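Local coordinates for hemolysin-related protein (Vibrio cholerae serotype O1, PDB 6MLT), which is a secreted component of the biofilm matrix that binds calcium and sodium ions and probably helps adhesion by binding carbohydrate through its lectin domain, at residues T13-S18 against G553-E558; G511-S516 against L537-N542; G301-A306 against V426-F431. One frame throughout, in Å; residues are numbered along the deposited sequence.

Overall arrangement
From the N terminus the chain begins on strand 13-19, which pairs with strand 553-559 near the C-terminal end, more than 500 residues later; interaction 1 thus closes a loop around almost the whole protein. Within that loop, the chain first closes interaction 3, where 301-306 meets 426-431 in the beta-prism lectin domain, and only later interaction 2, where 511-516 meets 537-542; these two follow in series. Interactions 1 and 2 touch through neighbouring strands 553-559 and 536-541 of one beta-propeller sheet, whereas interaction 3 lies with its centre about 64 Å from the centre of either, across the chain's centre.

Interaction 1: residues T13-S18 against G553-E558; sequences TKLKWS and GVFVYE
Strands 13-18 and 553-558 pair antiparallel from K14-E558 to S18-F555, with a classic beta bulge where K16 and W17 both lie opposite V556. The carbonyl O of V556 is gripped by two amides, K16 N at 2.7 Å and W17 N at 3.2 Å, and the two residues opposite one shift the register by one. On the face that carries W17 and V556, the indole swings over V556, whose CG2 sits 3.5 Å from the centroid of the six-membered ring of W17, a CH-pi contact over one face. W17 CG lies between the backbone N and the carbonyl carbon (chi1 56°), which brings the ring back over the partner strand. L15 CD1 rests 3.9 Å from the centroid of the Y557 ring and also meets the edge of F555. At the far end the extended chain of K14 runs obliquely across E558, K14 CE touching E558 CD at 3.7 Å without a contact between the charged atoms. A water donates to both L15 O and E558 OE2, while K16 NZ turns to E530 in a salt bridge and to S536 OG in a hydrogen bond. Such an N-terminal strand added to a C-terminal sheet is the "velcro" closure of a beta-propeller: 13-19 is the outermost strand, 553-559 pairs on its other side with 536-541, and W17 and V554 pack against L76 of strand 71-76.

Interaction 2: residues G511-S516 against L537-N542; sequences GIIANS and LIMVAN
N515, S516 and M539 carry this buried contact, which joins two adjacent sheets of the beta-propeller: 509-514 is the outermost strand of one, and 536-541 an inner strand of the next. The touching parts, 513-516 and 537-542, run 27° apart, and side chains rather than a shared sheet bridge most of the gap. The chi1 of -168° extends N515 toward the neighbouring sheet, and N515 ND2 donates to V540 O at 3.0 Å. The acceptor lies close to the plane of the amide, whereas the donor stands above the plane of the V540 carbonyl. On the other arm N515 OD1 lies 3.4 Å from A541 CB and is itself held by N551 ND2, so both polar atoms have partners and the rotation of the amide is fixed.

M539 and N515 lie alongside each other, their side chains pointing opposite ways, with M539 SD 3.4 Å from N515 CG. The thioether then bends at its last torsion (chi3 71°), turning M539 CE to within 4.0 Å of I513 CD1. I513 CD1 also meets L537 CD2 tip to tip at 3.8 Å, and Y557 of the next strand packs on both I513 and M539, making an apolar cluster beside the N515 amide.

S516 finishes the contact where both strands have given way to loop. S516 O accepts from N542 N at 3.0 Å, a bond that links the two backbones directly. The hydroxyl is placed by V550 N, which donates to it; S516 OG lies 2.9 Å from N542 O, although S548 O competes weakly for its single proton.

Interaction 3: residues G301-A306 against V426-F431; sequences GYTDWA and VNAVQF
Y302 N donates to N427 O at 2.8 Å, and this single hydrogen bond is the centre of the contact. It is nearly straight at the hydrogen (165°), but the donor stands above the plane of the N427 carbonyl. G301 CA also approaches N427 O, at 3.4 Å, in a CA-H...O contact, and Y302 CD1 comes to the same oxygen with the edge of the ring. G301 makes the closeness possible: without a side chain, it lets G301 CA come within 4.0 Å of A428 CA, in an antiparallel non-hydrogen-bonded pair. A428 CB packs against the loop, 3.5 Å from Y302 N and 3.9 Å from T303 CG2, while N427 CB lies 3.3 Å from Y302 O.

The second shell positions these groups. A classic beta bulge sets N427 and A428 together opposite W413 of strand 405-413. The N427 amide is held at both ends, OD1 by K415 N and ND2 by Y368 O, and the Y368 ring also meets the Y302 ring, their planes about 50° apart. Beyond Y302 the loop reverses through a type II turn from T303 to A306, then runs on to strand 309-312. A glycerol, probably from the crystallisation liquor, lies about 4 Å from the N427 side chain.

The arrangement therefore joins the loop after strand 295-301 to N427 and A428 beside its neighbour in a four-stranded antiparallel sheet, strand 428-435. With two more such sheets packed around a common core, this is the architecture of the beta-prism lectin fold.

Interaction 1: residues T13-S18 against G553-E558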
loop_
_atom_site.group_PDB
_atom_site.type_symbol
_atom_site.label_atom_id
_atom_site.label_comp_id
_atom_site.label_asym_id
_atom_site.label_seq_id
_atom_site.Cartn_x
_atom_site.Cartn_y
_atom_site.Cartn_z
ATOM N N THR A 13 14.652 -22.698 -3.979
ATOM C CA THR A 13 13.669 -22.616 -5.049
ATOM C C THR A 13 13.896 -23.729 -6.059
ATOM O O THR A 13 14.983 -24.314 -6.147
ATOM C CB THR A 13 13.735 -21.262 -5.771
ATOM O OG1 THR A 13 15.024 -21.108 -6.385
ATOM C CG2 THR A 13 13.504 -20.124 -4.797
ATOM N N LYS A 14 12.846 -24.003 -6.832
ATOM C CA LYS A 14 12.919 -24.922 -7.958
ATOM C C LYS A 14 11.985 -24.405 -9.038
ATOM O O LYS A 14 10.994 -23.727 -8.746
ATOM C CB LYS A 14 12.542 -26.356 -7.561
ATOM C CG LYS A 14 11.071 -26.558 -7.209
ATOM C CD LYS A 14 10.797 -27.987 -6.760
ATOM C CE LYS A 14 9.326 -28.199 -6.447
ATOM N NZ LYS A 14 9.069 -29.554 -5.872
ATOM N N LEU A 15 12.305 -24.733 -10.287
ATOM C CA LEU A 15 11.521 -24.239 -11.407
ATOM C C LEU A 15 10.156 -24.913 -11.426
ATOM O O LEU A 15 10.052 -26.141 -11.341
ATOM C CB LEU A 15 12.250 -24.494 -12.726
ATOM C CG LEU A 15 11.626 -23.824 -13.955
ATOM C CD1 LEU A 15 11.924 -22.336 -13.957
ATOM C CD2 LEU A 15 12.127 -24.477 -15.245
ATOM N N LYS A 16 9.108 -24.100 -11.531
ATOM C CA LYS A 16 7.754 -24.602 -11.721
ATOM C C LYS A 16 7.447 -24.806 -13.199
ATOM O O LYS A 16 7.031 -25.897 -13.603
ATOM C CB LYS A 16 6.750 -23.634 -11.093
ATOM C CG LYS A 16 5.299 -24.068 -11.203
ATOM C CD LYS A 16 4.406 -23.092 -10.450
ATOM C CE LYS A 16 2.947 -23.497 -10.484
ATOM N NZ LYS A 16 2.160 -22.706 -9.499
ATOM N N TRP A 17 7.628 -23.765 -14.010
ATOM C CA TRP A 17 7.616 -23.906 -15.460
ATOM C C TRP A 17 8.340 -22.714 -16.067
ATOM O O TRP A 17 8.629 -21.726 -15.390
ATOM C CB TRP A 17 6.191 -24.024 -16.031
ATOM C CG TRP A 17 5.190 -22.915 -15.700
ATOM C CD1 TRP A 17 4.154 -23.000 -14.816
ATOM C CD2 TRP A 17 5.103 -21.599 -16.285
ATOM N NE1 TRP A 17 3.440 -21.828 -14.801
ATOM C CE2 TRP A 17 4.000 -20.949 -15.689
ATOM C CE3 TRP A 17 5.853 -20.910 -17.242
ATOM C CZ2 TRP A 17 3.623 -19.645 -16.028
ATOM C CZ3 TRP A 17 5.484 -19.612 -17.574
ATOM C CH2 TRP A 17 4.381 -18.992 -16.966
ATOM N N SER A 18 8.636 -22.824 -17.363
ATOM C CA SER A 18 9.218 -21.722 -18.112
ATOM C C SER A 18 8.597 -21.684 -19.498
ATOM O O SER A 18 8.117 -22.701 -20.011
ATOM C CB SER A 18 10.749 -21.840 -18.218
ATOM O OG SER A 18 11.126 -22.944 -19.012
ATOM N N GLY A 553 12.500 -15.232 -21.895
ATOM C CA GLY A 553 11.108 -15.633 -21.792
ATOM C C GLY A 553 10.553 -15.336 -20.412
ATOM O O GLY A 553 10.770 -14.252 -19.859
ATOM N N VAL A 554 9.837 -16.310 -19.862
ATOM C CA VAL A 554 9.182 -16.191 -18.561
ATOM C C VAL A 554 9.532 -17.429 -17.752
ATOM O O VAL A 554 9.375 -18.556 -18.238
ATOM C CB VAL A 554 7.653 -16.046 -18.697
ATOM C CG1 VAL A 554 6.998 -15.919 -17.320
ATOM C CG2 VAL A 554 7.304 -14.844 -19.564
ATOM N N PHE A 555 9.978 -17.217 -16.521
ATOM C CA PHE A 555 10.431 -18.294 -15.655
ATOM C C PHE A 555 9.704 -18.180 -14.327
ATOM O O PHE A 555 9.685 -17.109 -13.713
ATOM C CB PHE A 555 11.955 -18.246 -15.486
ATOM C CG PHE A 555 12.685 -18.563 -16.758
ATOM C CD1 PHE A 555 12.737 -17.638 -17.785
ATOM C CD2 PHE A 555 13.257 -19.804 -16.954
ATOM C CE1 PHE A 555 13.370 -17.942 -18.979
ATOM C CE2 PHE A 555 13.888 -20.109 -18.144
ATOM C CZ PHE A 555 13.943 -19.177 -19.153
ATOM N N VAL A 556 9.080 -19.278 -13.912
ATOM C CA VAL A 556 8.244 -19.315 -12.723
ATOM C C VAL A 556 8.818 -20.356 -11.777
ATOM O O VAL A 556 9.048 -21.501 -12.175
ATOM C CB VAL A 556 6.779 -19.630 -13.074
ATOM C CG1 VAL A 556 5.917 -19.706 -11.816
ATOM C CG2 VAL A 556 6.237 -18.569 -14.028
ATOM N N TYR A 557 9.030 -19.956 -10.526
ATOM C CA TYR A 557 9.646 -20.789 -9.513
ATOM C C TYR A 557 8.684 -20.989 -8.353
ATOM O O TYR A 557 7.727 -20.233 -8.175
ATOM C CB TYR A 557 10.947 -20.157 -9.007
ATOM C CG TYR A 557 11.989 -20.019 -10.096
ATOM C CD1 TYR A 557 11.989 -18.928 -10.960
ATOM C CD2 TYR A 557 12.951 -21.002 -10.281
ATOM C CE1 TYR A 557 12.940 -18.813 -11.961
ATOM C CE2 TYR A 557 13.895 -20.896 -11.272
ATOM C CZ TYR A 557 13.890 -19.803 -12.108
ATOM O OH TYR A 557 14.840 -19.717 -13.104
ATOM N N GLU A 558 8.971 -22.010 -7.556
ATOM C CA GLU A 558 8.216 -22.305 -6.351
ATOM C C GLU A 558 9.190 -22.736 -5.266
ATOM O O GLU A 558 10.356 -23.043 -5.530
ATOM C CB GLU A 558 7.166 -23.390 -6.610
ATOM C CG GLU A 558 7.742 -24.693 -7.132
ATOM C CD GLU A 558 6.677 -25.744 -7.354
ATOM O OE1 GLU A 558 5.904 -26.009 -6.411
ATOM O OE2 GLU A 558 6.607 -26.297 -8.469
HETATM O O HOH W 1 8.309 -27.940 -9.923
#

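Interaction 2: residues G511-S516 against L537-N542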
loop_
_atom_site.group_PDB
_atom_site.type_symbol
_atom_site.label_atom_id
_atom_site.label_comp_id
_atom_site.label_asym_id
_atom_site.label_seq_id
_atom_site.Cartn_x
_atom_site.Cartn_y
_atom_site.Cartn_z
ATOM N N GLY A 511 18.664 -15.540 -1.513
ATOM C CA GLY A 511 18.431 -16.431 -2.632
ATOM C C GLY A 511 18.953 -15.792 -3.893
ATOM O O GLY A 511 18.967 -14.564 -4.023
ATOM N N ILE A 512 19.414 -16.629 -4.817
ATOM C CA ILE A 512 19.971 -16.190 -6.090
ATOM C C ILE A 512 19.437 -17.109 -7.176
ATOM O O ILE A 512 19.507 -18.336 -7.046
ATOM C CB ILE A 512 21.511 -16.221 -6.096
ATOM C CG1 ILE A 512 22.080 -15.391 -4.947
ATOM C CG2 ILE A 512 22.048 -15.704 -7.436
ATOM C CD1 ILE A 512 23.580 -15.566 -4.744
ATOM N N ILE A 513 18.925 -16.521 -8.250
ATOM C CA ILE A 513 18.425 -17.260 -9.404
ATOM C C ILE A 513 19.037 -16.640 -10.649
ATOM O O ILE A 513 18.924 -15.426 -10.851
ATOM C CB ILE A 513 16.886 -17.218 -9.477
ATOM C CG1 ILE A 513 16.281 -18.020 -8.324
ATOM C CG2 ILE A 513 16.381 -17.735 -10.827
ATOM C CD1 ILE A 513 14.775 -17.860 -8.173
ATOM N N ALA A 514 19.678 -17.464 -11.479
ATOM C CA ALA A 514 20.222 -16.975 -12.737
ATOM C C ALA A 514 19.082 -16.525 -13.644
ATOM O O ALA A 514 18.184 -17.312 -13.960
ATOM C CB ALA A 514 21.052 -18.064 -13.413
ATOM N N ASN A 515 19.127 -15.264 -14.064
ATOM C CA ASN A 515 18.055 -14.668 -14.859
ATOM C C ASN A 515 18.591 -13.374 -15.447
ATOM O O ASN A 515 18.944 -12.457 -14.696
ATOM C CB ASN A 515 16.821 -14.410 -13.991
ATOM C CG ASN A 515 15.585 -14.063 -14.804
ATOM O OD1 ASN A 515 14.998 -14.923 -15.459
ATOM N ND2 ASN A 515 15.176 -12.801 -14.747
ATOM N N SER A 516 18.670 -13.296 -16.775
ATOM C CA SER A 516 19.346 -12.185 -17.431
ATOM C C SER A 516 18.357 -11.170 -17.992
ATOM O O SER A 516 17.213 -11.495 -18.328
ATOM C CB SER A 516 20.254 -12.675 -18.560
ATOM O OG SER A 516 19.541 -13.423 -19.533
ATOM N N LEU A 537 6.832 -17.552 -7.889
ATOM C CA LEU A 537 7.727 -16.431 -8.159
ATOM C C LEU A 537 7.931 -16.324 -9.668
ATOM O O LEU A 537 8.499 -17.234 -10.285
ATOM C CB LEU A 537 9.067 -16.631 -7.457
ATOM C CG LEU A 537 10.229 -15.737 -7.904
ATOM C CD1 LEU A 537 9.906 -14.267 -7.685
ATOM C CD2 LEU A 537 11.507 -16.121 -7.172
ATOM N N ILE A 538 7.489 -15.210 -10.249
ATOM C CA ILE A 538 7.437 -15.017 -11.699
ATOM C C ILE A 538 8.442 -13.942 -12.091
ATOM O O ILE A 538 8.426 -12.842 -11.524
ATOM C CB ILE A 538 6.025 -14.611 -12.154
ATOM C CG1 ILE A 538 4.992 -15.652 -11.710
ATOM C CG2 ILE A 538 5.980 -14.424 -13.683
ATOM C CD1 ILE A 538 3.718 -15.057 -11.167
ATOM N N MET A 539 9.278 -14.231 -13.091
ATOM C CA MET A 539 10.237 -13.250 -13.575
ATOM C C MET A 539 10.401 -13.373 -15.083
ATOM O O MET A 539 10.194 -14.441 -15.669
ATOM C CB MET A 539 11.601 -13.400 -12.881
ATOM C CG MET A 539 12.319 -14.696 -13.159
ATOM S SD MET A 539 13.741 -14.935 -12.067
ATOM C CE MET A 539 12.910 -15.263 -10.513
ATOM N N VAL A 540 10.777 -12.264 -15.708
ATOM C CA VAL A 540 10.950 -12.203 -17.154
ATOM C C VAL A 540 12.435 -12.092 -17.468
ATOM O O VAL A 540 13.230 -11.617 -16.651
ATOM C CB VAL A 540 10.148 -11.032 -17.758
ATOM C CG1 VAL A 540 8.685 -11.148 -17.362
ATOM C CG2 VAL A 540 10.725 -9.689 -17.307
ATOM N N ALA A 541 12.809 -12.545 -18.662
ATOM C CA ALA A 541 14.212 -12.631 -19.031
ATOM C C ALA A 541 14.387 -12.341 -20.512
ATOM O O ALA A 541 13.477 -12.550 -21.325
ATOM C CB ALA A 541 14.795 -14.010 -18.708
ATOM N N ASN A 542 15.583 -11.864 -20.847
ATOM C CA ASN A 542 15.980 -11.638 -22.224
ATOM C C ASN A 542 17.484 -11.823 -22.312
ATOM O O ASN A 542 18.207 -11.621 -21.329
ATOM C CB ASN A 542 15.568 -10.243 -22.701
ATOM C CG ASN A 542 16.073 -9.153 -21.784
ATOM O OD1 ASN A 542 17.220 -8.715 -21.898
ATOM N ND2 ASN A 542 15.223 -8.716 -20.860
#

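Interaction 3: residues G301-A306 against V426-F431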
loop_
_atom_site.group_PDB
_atom_site.type_symbol
_atom_site.label_atom_id
_atom_site.label_comp_id
_atom_site.label_asym_id
_atom_site.label_seq_id
_atom_site.Cartn_x
_atom_site.Cartn_y
_atom_site.Cartn_z
ATOM N N GLY A 301 -12.058 5.637 43.374
ATOM C CA GLY A 301 -13.497 5.710 43.533
ATOM C C GLY A 301 -14.058 4.470 44.209
ATOM O O GLY A 301 -13.410 3.860 45.069
ATOM N N TYR A 302 -15.270 4.099 43.804
ATOM C CA TYR A 302 -16.097 3.139 44.533
ATOM C C TYR A 302 -16.572 2.061 43.568
ATOM O O TYR A 302 -17.341 2.345 42.644
ATOM C CB TYR A 302 -17.272 3.866 45.190
ATOM C CG TYR A 302 -16.807 5.057 46.000
ATOM C CD1 TYR A 302 -16.609 6.296 45.403
ATOM C CD2 TYR A 302 -16.532 4.929 47.355
ATOM C CE1 TYR A 302 -16.167 7.374 46.137
ATOM C CE2 TYR A 302 -16.084 5.998 48.095
ATOM C CZ TYR A 302 -15.902 7.219 47.484
ATOM O OH TYR A 302 -15.459 8.287 48.224
ATOM N N THR A 303 -16.115 0.827 43.783
ATOM C CA THR A 303 -16.354 -0.276 42.862
ATOM C C THR A 303 -17.511 -1.173 43.284
ATOM O O THR A 303 -17.865 -2.089 42.532
ATOM C CB THR A 303 -15.091 -1.141 42.733
ATOM O OG1 THR A 303 -14.698 -1.596 44.035
ATOM C CG2 THR A 303 -13.947 -0.349 42.105
ATOM N N ASP A 304 -18.087 -0.952 44.460
ATOM C CA ASP A 304 -19.144 -1.830 44.948
ATOM C C ASP A 304 -20.319 -1.850 43.977
ATOM O O ASP A 304 -20.768 -0.803 43.501
ATOM C CB ASP A 304 -19.614 -1.379 46.331
ATOM C CG ASP A 304 -18.662 -1.789 47.439
ATOM O OD1 ASP A 304 -17.670 -2.491 47.156
ATOM O OD2 ASP A 304 -18.911 -1.404 48.598
ATOM N N TRP A 305 -20.806 -3.057 43.680
ATOM C CA TRP A 305 -22.023 -3.254 42.890
ATOM C C TRP A 305 -21.877 -2.722 41.470
ATOM O O TRP A 305 -22.861 -2.342 40.830
ATOM C CB TRP A 305 -23.231 -2.612 43.577
ATOM C CG TRP A 305 -23.549 -3.223 44.907
ATOM C CD1 TRP A 305 -23.226 -2.726 46.138
ATOM C CD2 TRP A 305 -24.250 -4.449 45.141
ATOM N NE1 TRP A 305 -23.685 -3.566 47.122
ATOM C CE2 TRP A 305 -24.318 -4.632 46.537
ATOM C CE3 TRP A 305 -24.829 -5.409 44.307
ATOM C CZ2 TRP A 305 -24.941 -5.734 47.115
ATOM C CZ3 TRP A 305 -25.446 -6.503 44.883
ATOM C CH2 TRP A 305 -25.497 -6.657 46.274
ATOM N N ALA A 306 -20.655 -2.715 40.954
ATOM C CA ALA A 306 -20.389 -2.242 39.608
ATOM C C ALA A 306 -19.357 -3.155 38.971
ATOM O O ALA A 306 -18.425 -3.603 39.642
ATOM C CB ALA A 306 -19.891 -0.791 39.620
ATOM N N VAL A 426 -20.301 7.625 36.684
ATOM C CA VAL A 426 -19.045 6.905 36.847
ATOM C C VAL A 426 -18.694 6.879 38.329
ATOM O O VAL A 426 -18.506 7.931 38.953
ATOM C CB VAL A 426 -17.926 7.549 36.020
ATOM C CG1 VAL A 426 -16.595 6.897 36.321
ATOM C CG2 VAL A 426 -18.250 7.438 34.536
ATOM N N ASN A 427 -18.586 5.674 38.893
ATOM C CA ASN A 427 -18.314 5.530 40.314
ATOM C C ASN A 427 -16.848 5.253 40.626
ATOM O O ASN A 427 -16.403 5.559 41.741
ATOM C CB ASN A 427 -19.189 4.423 40.902
ATOM C CG ASN A 427 -20.676 4.723 40.747
ATOM O OD1 ASN A 427 -21.354 4.159 39.886
ATOM N ND2 ASN A 427 -21.181 5.636 41.568
ATOM N N ALA A 428 -16.093 4.695 39.682
ATOM C CA ALA A 428 -14.655 4.541 39.847
ATOM C C ALA A 428 -13.996 4.563 38.479
ATOM O O ALA A 428 -14.611 4.223 37.464
ATOM C CB ALA A 428 -14.294 3.249 40.585
ATOM N N VAL A 429 -12.713 4.938 38.466
ATOM C CA VAL A 429 -11.930 4.972 37.238
ATOM C C VAL A 429 -10.517 4.479 37.504
ATOM O O VAL A 429 -10.007 4.529 38.626
ATOM C CB VAL A 429 -11.868 6.382 36.606
ATOM C CG1 VAL A 429 -13.236 6.826 36.162
ATOM C CG2 VAL A 429 -11.268 7.380 37.593
ATOM N N GLN A 430 -9.882 4.024 36.431
ATOM C CA GLN A 430 -8.503 3.567 36.450
ATOM C C GLN A 430 -7.926 3.832 35.071
ATOM O O GLN A 430 -8.592 3.587 34.065
ATOM C CB GLN A 430 -8.416 2.080 36.813
ATOM C CG GLN A 430 -7.024 1.481 36.749
ATOM C CD GLN A 430 -7.022 0.019 37.156
ATOM O OE1 GLN A 430 -7.888 -0.754 36.741
ATOM N NE2 GLN A 430 -6.066 -0.363 37.994
ATOM N N PHE A 431 -6.703 4.347 35.030
ATOM C CA PHE A 431 -6.089 4.775 33.781
ATOM C C PHE A 431 -5.129 3.715 33.263
ATOM O O PHE A 431 -4.350 3.141 34.028
ATOM C CB PHE A 431 -5.358 6.101 33.972
ATOM C CG PHE A 431 -6.232 7.177 34.525
ATOM C CD1 PHE A 431 -7.158 7.813 33.716
ATOM C CD2 PHE A 431 -6.159 7.529 35.858
ATOM C CE1 PHE A 431 -7.987 8.795 34.229
ATOM C CE2 PHE A 431 -6.985 8.513 36.379
ATOM C CZ PHE A 431 -7.898 9.144 35.560
#